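Local coordinates for Tv2483 (PDB 6DET), which binds L-arginine with high selectivity and probably delivers it, as a lipoprotein, to an ABC transporter, at residues 37-42 and 94-99. Sequence-based numbering, arbitrary orientation.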
loop_
_atom_site.group_PDB
_atom_site.type_symbol
_atom_site.label_atom_id
_atom_site.label_comp_id
_atom_site.label_asym_id
_atom_site.label_seq_id
_atom_site.Cartn_x
_atom_site.Cartn_y
_atom_site.Cartn_z
ATOM N N ALA A 37 4.646 22.949 0.863
ATOM C CA ALA A 37 5.125 21.594 1.103
ATOM C C ALA A 37 3.976 20.633 1.321
ATOM O O ALA A 37 2.954 20.987 1.905
ATOM C CB ALA A 37 6.032 21.575 2.323
ATOM N N LEU A 38 4.195 19.377 0.929
ATOM C CA LEU A 38 3.225 18.326 1.160
ATOM C C LEU A 38 3.955 17.228 1.908
ATOM O O LEU A 38 5.027 16.801 1.469
ATOM C CB LEU A 38 2.646 17.777 -0.134
ATOM C CG LEU A 38 1.550 16.727 0.067
ATOM C CD1 LEU A 38 0.243 17.329 0.572
ATOM C CD2 LEU A 38 1.287 15.965 -1.232
ATOM N N VAL A 39 3.419 16.846 3.060
ATOM C CA VAL A 39 4.028 15.810 3.901
ATOM C C VAL A 39 3.343 14.491 3.579
ATOM O O VAL A 39 2.143 14.312 3.841
ATOM C CB VAL A 39 3.927 16.157 5.391
ATOM C CG1 VAL A 39 4.509 15.030 6.239
ATOM C CG2 VAL A 39 4.643 17.480 5.683
ATOM N N ILE A 40 4.103 13.566 2.988
ATOM C CA ILE A 40 3.581 12.281 2.524
ATOM C C ILE A 40 4.092 11.232 3.515
ATOM O O ILE A 40 5.294 10.983 3.574
ATOM C CB ILE A 40 4.053 11.948 1.095
ATOM C CG1 ILE A 40 3.674 13.063 0.096
ATOM C CG2 ILE A 40 3.498 10.593 0.637
ATOM C CD1 ILE A 40 4.884 13.825 -0.400
ATOM N N GLY A 41 3.206 10.662 4.324
ATOM C CA GLY A 41 3.600 9.612 5.249
ATOM C C GLY A 41 3.777 8.296 4.515
ATOM O O GLY A 41 2.925 7.904 3.713
ATOM N N VAL A 42 4.878 7.601 4.805
ATOM C CA VAL A 42 5.175 6.336 4.140
ATOM C C VAL A 42 5.728 5.367 5.167
ATOM O O VAL A 42 6.418 5.759 6.119
ATOM C CB VAL A 42 6.194 6.497 2.980
ATOM C CG1 VAL A 42 5.575 7.264 1.807
ATOM C CG2 VAL A 42 7.442 7.224 3.467
ATOM N N GLY A 94 -2.385 16.276 11.797
ATOM C CA GLY A 94 -1.635 17.169 10.934
ATOM C C GLY A 94 -0.140 16.953 10.874
ATOM O O GLY A 94 0.560 17.787 10.283
ATOM N N VAL A 95 0.377 15.871 11.467
ATOM C CA VAL A 95 1.794 15.557 11.322
ATOM C C VAL A 95 2.127 15.252 9.867
ATOM O O VAL A 95 3.192 15.651 9.370
ATOM C CB VAL A 95 2.188 14.387 12.245
ATOM C CG1 VAL A 95 3.658 14.028 12.032
ATOM C CG2 VAL A 95 1.920 14.761 13.698
ATOM N N ILE A 96 1.238 14.530 9.173
ATOM C CA ILE A 96 1.329 14.304 7.735
ATOM C C ILE A 96 0.085 14.882 7.068
ATOM O O ILE A 96 -0.918 15.169 7.720
ATOM C CB ILE A 96 1.482 12.825 7.384
ATOM C CG1 ILE A 96 0.258 12.036 7.872
ATOM C CG2 ILE A 96 2.757 12.325 8.074
ATOM C CD1 ILE A 96 0.352 10.455 7.706
ATOM N N ASP A 97 0.161 15.011 5.742
ATOM C CA ASP A 97 -0.961 15.500 4.932
ATOM C C ASP A 97 -1.662 14.388 4.161
ATOM O O ASP A 97 -2.812 14.570 3.726
ATOM C CB ASP A 97 -0.473 16.564 3.939
ATOM C CG ASP A 97 0.044 17.822 4.643
ATOM O OD1 ASP A 97 -0.607 18.279 5.604
ATOM O OD2 ASP A 97 1.091 18.355 4.229
ATOM N N CYS A 98 -0.989 13.265 3.955
ATOM C CA CYS A 98 -1.568 12.160 3.201
ATOM C C CYS A 98 -0.740 10.919 3.491
ATOM O O CYS A 98 0.328 10.994 4.115
ATOM C CB CYS A 98 -1.604 12.469 1.710
ATOM S SG CYS A 98 -0.011 12.678 0.933
ATOM N N ILE A 99 -1.255 9.770 3.043
ATOM C CA ILE A 99 -0.650 8.463 3.316
ATOM C C ILE A 99 -0.514 7.724 1.993
ATOM O O ILE A 99 -1.475 7.657 1.225
ATOM C CB ILE A 99 -1.499 7.612 4.275
ATOM C CG1 ILE A 99 -1.852 8.380 5.559
ATOM C CG2 ILE A 99 -0.724 6.331 4.647
ATOM C CD1 ILE A 99 -3.029 7.781 6.306
#
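V39 O is gripped by two consecutive backbone amides: D97 N lies 2.8 Å from V39 O with an N-H...O angle of 157°, whereas C98 N, bent and longer, adds only a weak bond to the same oxygen. D97 returns the favour with its side chain. Its CG sits beside its own backbone N (chi1 -65°), which carries the carboxylate back along 37-42 until OD2 accepts V39 N at 3.0 Å; the bond is nearly straight, and the amide meets OD2 on the anti side, somewhat out of the carboxylate plane. Both polar backbone atoms of V39 are therefore satisfied by the turn leading into strand 98-104, and the carboxylate takes the place of a backbone carbonyl just ahead of the regular pairing. Parallel bridges follow, I40 with C98 and G41 with I99, joined by G41 N to C98 O at 2.9 Å.

Apolar contacts fill in around these bonds. L38 CD1 rests on D97 CB at 3.5 Å, while C98 SG lies against I40 CG1 at 3.8 Å, on the face those two residues share. V39 points toward the turn, and its CG1, anti to its backbone N (chi1 177°), reaches along the 95-96 backbone and meets I96 CG2 at 3.7 Å. I96 CD1 passes 4.2 Å from G41 CA, through the space a beta carbon would need, so the missing side chain at G41 lets the isoleucine lie over the strand.

R224 fixes the turn from outside, forming a salt bridge with D97 OD1 and a hydrogen bond with I96 O. The I99 side chain lies about 7 Å from the bound arginine. In this family 3 solute-binding fold, strand 37-42 runs between 76-81 and 98-104, both parallel to it; helix 61-73 covers the I40 and C98 face, and L38, through F66, and helix 87-92 packs on I96 and I99 through L91.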